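Local coordinates for protein ULam111 (Flavobacterium sp., PDB 5WUT) that probably hydrolyses the beta-1,3-glucosidic bonds of laminarin, as a family 16 glycoside hydrolase with a beta-jelly-roll fold, at residues 11-16 and 21-26; 172-175 and 181-184. All blocks are in the same frame, centred on the assembly; numbering follows the deposited sequence.

Overall arrangement
Interaction 1 ties the connection that follows strand 7-11 to the start of strand 24-25, whereas interaction 2 pairs the two strands of the hairpin 172-176/179-184; their centres lie 27 Å apart in the same jelly roll. In interaction 1 few residues meet, and side chains do all the work: a buried indole and phenyl ring, with the carboxylate of a partly exposed glutamate between backbone and indole. Interaction 2 is only partly buried and is built first of backbone hydrogen bonds, to which an aromatic pair on one face and a threonine-aspartate bond on the other are added. The other subunit touches interaction 2 but not interaction 1.

Interaction 1: 11-16 and 21-26; sequences EHFNGK and KNWNFE
Glu11 OE2 meets the edge of the Trp23 indole where the chain leaves strand 7-11 of the jelly roll and, after a short loop, returns toward strand 24-25. The indole NE1 donates to Glu11 OE2 over 2.9 Å, with an N-H...O angle of 155°, and the oxygen lies close to the ring plane. The carboxylate is turned 30° from that plane and receives the indole on the anti side of OE2. Its other oxygen, OE1, takes the backbone N of Phe13 at 2.8 Å, so each oxygen grips a different part of the structure and the carboxylate is unlikely to swivel. Glutamate suits this place because its chain is long enough to reach the indole while its other oxygen turns to the backbone N of Phe13: CG stands anti to the backbone N (chi1 171°), and the bend at chi2 turns the acid group toward both donors. On the way CG sits over the centre of the Phe13 ring, 3.3 Å above its plane. Phe13 itself approaches Trp23 with CZ, 3.9 Å from CZ2; the ring planes are near parallel, but slid so far that they barely overlap. The phenyl ring and the hydrocarbon part of the indole suit the buried side of the contact, where Leu18, Ile204 and residues of strand 224-234 surround them. A glutamine here, neutral and with one acceptor oxygen, would probably leave either the indole N-H or the Phe13 N-H without its mate. On the Asn22 side, a water extends the network: it donates to Glu11 OE2 at 2.7 Å and accepts from Asn22 ND2 at 2.8 Å, while Asn22 OD1 is held by Lys78 NZ.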
# COMPACT_ATOMS: atom_id res chain seq x y z
N GLU A 11 20.25 6.22 -11.28
CA GLU A 11 19.99 7.08 -12.42
C GLU A 11 19.11 8.24 -11.96
O GLU A 11 17.93 8.04 -11.64
CB GLU A 11 19.30 6.29 -13.54
CG GLU A 11 18.80 7.16 -14.67
CD GLU A 11 19.92 7.91 -15.38
OE1 GLU A 11 20.19 9.08 -14.99
OE2 GLU A 11 20.53 7.34 -16.31
N HIS A 12 19.69 9.44 -11.91
CA HIS A 12 19.00 10.64 -11.45
C HIS A 12 18.24 11.35 -12.58
O HIS A 12 17.46 12.26 -12.32
CB HIS A 12 19.98 11.66 -10.84
CG HIS A 12 20.75 11.16 -9.66
ND1 HIS A 12 21.88 10.37 -9.77
CD2 HIS A 12 20.60 11.40 -8.33
CE1 HIS A 12 22.37 10.12 -8.57
NE2 HIS A 12 21.61 10.74 -7.68
N PHE A 13 18.55 10.97 -13.82
CA PHE A 13 18.03 11.64 -15.02
C PHE A 13 18.25 13.15 -14.97
O PHE A 13 17.39 13.94 -15.38
CB PHE A 13 16.54 11.31 -15.23
CG PHE A 13 16.29 9.88 -15.62
CD1 PHE A 13 16.87 9.34 -16.76
CD2 PHE A 13 15.47 9.06 -14.84
CE1 PHE A 13 16.65 8.01 -17.13
CE2 PHE A 13 15.23 7.74 -15.20
CZ PHE A 13 15.83 7.21 -16.34
N ASN A 14 19.43 13.55 -14.50
CA ASN A 14 19.75 14.97 -14.33
C ASN A 14 20.56 15.55 -15.48
O ASN A 14 20.80 16.75 -15.52
CB ASN A 14 20.52 15.19 -13.02
CG ASN A 14 19.61 15.32 -11.82
OD1 ASN A 14 18.45 15.72 -11.93
ND2 ASN A 14 20.15 14.99 -10.64
N GLY A 15 20.99 14.70 -16.41
CA GLY A 15 21.77 15.17 -17.54
C GLY A 15 20.97 15.98 -18.55
O GLY A 15 19.75 16.08 -18.44
N LYS A 16 21.64 16.57 -19.54
CA LYS A 16 20.91 17.23 -20.62
C LYS A 16 20.38 16.21 -21.61
O LYS A 16 19.45 16.49 -22.36
CB LYS A 16 21.78 18.23 -21.39
CG LYS A 16 22.50 19.29 -20.58
CD LYS A 16 22.66 20.52 -21.47
CE LYS A 16 23.76 21.45 -20.99
NZ LYS A 16 24.81 20.73 -20.23
N LYS A 21 25.89 5.55 -22.36
CA LYS A 21 26.83 4.60 -21.78
C LYS A 21 26.09 3.64 -20.86
O LYS A 21 26.56 2.54 -20.59
CB LYS A 21 27.94 5.31 -21.03
CG LYS A 21 28.82 6.18 -21.90
CD LYS A 21 29.51 5.35 -22.97
CE LYS A 21 30.50 6.20 -23.77
NZ LYS A 21 31.08 7.28 -22.92
N ASN A 22 24.93 4.08 -20.38
CA ASN A 22 24.11 3.24 -19.50
C ASN A 22 22.81 2.77 -20.15
O ASN A 22 22.24 1.77 -19.70
CB ASN A 22 23.80 3.98 -18.21
CG ASN A 22 25.02 4.16 -17.34
OD1 ASN A 22 25.98 3.39 -17.45
ND2 ASN A 22 25.00 5.16 -16.49
N TRP A 23 22.36 3.46 -21.21
CA TRP A 23 21.05 3.17 -21.83
C TRP A 23 21.14 2.85 -23.31
O TRP A 23 21.92 3.47 -24.05
CB TRP A 23 20.08 4.34 -21.65
CG TRP A 23 19.68 4.54 -20.22
CD1 TRP A 23 20.25 5.41 -19.33
CD2 TRP A 23 18.65 3.85 -19.51
NE1 TRP A 23 19.64 5.30 -18.10
CE2 TRP A 23 18.65 4.36 -18.18
CE3 TRP A 23 17.72 2.87 -19.86
CZ2 TRP A 23 17.76 3.90 -17.21
CZ3 TRP A 23 16.83 2.42 -18.90
CH2 TRP A 23 16.86 2.94 -17.59
N ASN A 24 20.32 1.90 -23.73
CA ASN A 24 20.10 1.62 -25.15
C ASN A 24 18.73 2.12 -25.55
O ASN A 24 17.82 2.16 -24.71
CB ASN A 24 20.14 0.12 -25.44
CG ASN A 24 21.33 -0.55 -24.84
OD1 ASN A 24 22.45 -0.34 -25.28
ND2 ASN A 24 21.10 -1.38 -23.83
N PHE A 25 18.57 2.45 -26.82
CA PHE A 25 17.23 2.59 -27.38
C PHE A 25 16.81 1.29 -28.06
O PHE A 25 17.60 0.67 -28.78
CB PHE A 25 17.14 3.73 -28.41
CG PHE A 25 17.33 5.08 -27.82
CD1 PHE A 25 16.25 5.79 -27.30
CD2 PHE A 25 18.59 5.66 -27.79
CE1 PHE A 25 16.42 7.04 -26.77
CE2 PHE A 25 18.77 6.92 -27.26
CZ PHE A 25 17.69 7.62 -26.74
N GLU A 26 15.56 0.89 -27.85
CA GLU A 26 14.97 -0.11 -28.72
C GLU A 26 14.03 0.66 -29.64
O GLU A 26 13.29 1.54 -29.19
CB GLU A 26 14.30 -1.22 -27.90
CG GLU A 26 15.35 -2.05 -27.14
CD GLU A 26 14.84 -3.33 -26.50
OE1 GLU A 26 15.67 -4.16 -26.06
OE2 GLU A 26 13.61 -3.51 -26.42
O HOH W 1 23.21 7.26 -15.90

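Interaction 2: 172-175 and 181-184; sequences MDFF and VYTF
Phe174 and Tyr182 lie side by side on one face of an antiparallel pair of strands, pointing the same way. Their rings meet obliquely, planes 33° apart, and Phe174 CD1 comes within 3.5 Å of Tyr182 CD2. Different first torsions bring this about: Phe174 keeps CG beside its backbone N (chi1 -64°), whereas Tyr182 sets CG anti to its own (chi1 175°). Tyr182 O lies at the edge of the Phe174 ring, in its plane, and also accepts the Phe174 backbone N-H. Large flat side chains suit this face, because both rings continue onto Thr134 and Leu136 of strand 131-137. Met172 and Phe184 share it, but beyond their CB atoms, 4.4 Å apart, the side chains diverge; the flexible thioether of Met172 bends away toward Ile165 and Trp167.

On the other face Thr183 OG1 donates to Asp173 OD2 over 2.8 Å, meeting it on the anti side, out of the carboxylate plane. The short, branched threonine holds its hydroxyl beside the backbone N, facing the acid. Asp173 OD1 forms a salt bridge with Lys171, so both oxygens of this buried charge are engaged.

Met172 and Phe184 exchange two backbone hydrogen bonds. Farther along, Val181 N donates to Phe174 O at 2.8 Å, and Val181 CG2 touches Phe174 CB at 4.1 Å. Val181 and Tyr182 thus both face Phe174, forming a classic beta bulge in an antiparallel beta hairpin of the family 16 jelly roll.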
# COMPACT_ATOMS: atom_id res chain seq x y z
N MET A 172 10.83 -12.54 -4.02
CA MET A 172 10.64 -11.27 -4.70
C MET A 172 9.48 -10.54 -4.04
O MET A 172 8.33 -10.98 -4.16
CB MET A 172 10.35 -11.51 -6.18
CG MET A 172 10.49 -10.28 -7.06
SD MET A 172 12.22 -9.95 -7.45
CE MET A 172 12.62 -11.32 -8.53
N ASP A 173 9.77 -9.44 -3.36
CA ASP A 173 8.74 -8.59 -2.74
C ASP A 173 8.51 -7.36 -3.60
O ASP A 173 9.47 -6.75 -4.08
CB ASP A 173 9.17 -8.11 -1.34
CG ASP A 173 9.11 -9.19 -0.28
OD1 ASP A 173 9.90 -9.07 0.68
OD2 ASP A 173 8.29 -10.12 -0.34
N PHE A 174 7.25 -6.97 -3.77
CA PHE A 174 6.91 -5.79 -4.56
C PHE A 174 6.25 -4.73 -3.67
O PHE A 174 5.37 -5.07 -2.87
CB PHE A 174 5.94 -6.14 -5.70
CG PHE A 174 6.52 -7.08 -6.74
CD1 PHE A 174 6.67 -8.44 -6.48
CD2 PHE A 174 6.84 -6.61 -8.02
CE1 PHE A 174 7.18 -9.31 -7.46
CE2 PHE A 174 7.34 -7.46 -8.99
CZ PHE A 174 7.51 -8.81 -8.71
N PHE A 175 6.67 -3.47 -3.81
CA PHE A 175 6.17 -2.37 -2.98
C PHE A 175 5.66 -1.22 -3.81
O PHE A 175 6.29 -0.82 -4.80
CB PHE A 175 7.27 -1.84 -2.04
CG PHE A 175 7.93 -2.88 -1.19
CD1 PHE A 175 8.94 -3.68 -1.70
CD2 PHE A 175 7.58 -3.03 0.15
CE1 PHE A 175 9.54 -4.64 -0.92
CE2 PHE A 175 8.19 -3.96 0.94
CZ PHE A 175 9.18 -4.78 0.41
N VAL A 181 2.90 -5.13 -1.51
CA VAL A 181 1.63 -5.48 -2.16
C VAL A 181 1.59 -6.90 -2.71
O VAL A 181 0.50 -7.43 -2.97
CB VAL A 181 1.29 -4.51 -3.30
CG1 VAL A 181 1.11 -3.11 -2.75
CG2 VAL A 181 2.36 -4.54 -4.40
N TYR A 182 2.75 -7.52 -2.89
CA TYR A 182 2.82 -8.83 -3.53
C TYR A 182 4.16 -9.49 -3.23
O TYR A 182 5.20 -8.83 -3.24
CB TYR A 182 2.62 -8.71 -5.06
CG TYR A 182 2.79 -9.99 -5.84
CD1 TYR A 182 2.08 -11.15 -5.50
CD2 TYR A 182 3.63 -10.04 -6.94
CE1 TYR A 182 2.24 -12.33 -6.22
CE2 TYR A 182 3.79 -11.21 -7.67
CZ TYR A 182 3.09 -12.34 -7.31
OH TYR A 182 3.28 -13.51 -8.03
N THR A 183 4.12 -10.80 -2.97
CA THR A 183 5.33 -11.57 -2.71
C THR A 183 5.32 -12.85 -3.54
O THR A 183 4.32 -13.57 -3.58
CB THR A 183 5.47 -11.94 -1.22
OG1 THR A 183 5.60 -10.75 -0.44
CG2 THR A 183 6.69 -12.83 -1.01
N PHE A 184 6.42 -13.13 -4.22
CA PHE A 184 6.59 -14.39 -4.93
C PHE A 184 7.76 -15.11 -4.27
O PHE A 184 8.88 -14.60 -4.23
CB PHE A 184 6.83 -14.16 -6.43
CG PHE A 184 7.01 -15.43 -7.24
CD1 PHE A 184 6.01 -16.39 -7.29
CD2 PHE A 184 8.17 -15.63 -7.98
CE1 PHE A 184 6.18 -17.55 -8.04
CE2 PHE A 184 8.35 -16.78 -8.73
CZ PHE A 184 7.34 -17.74 -8.77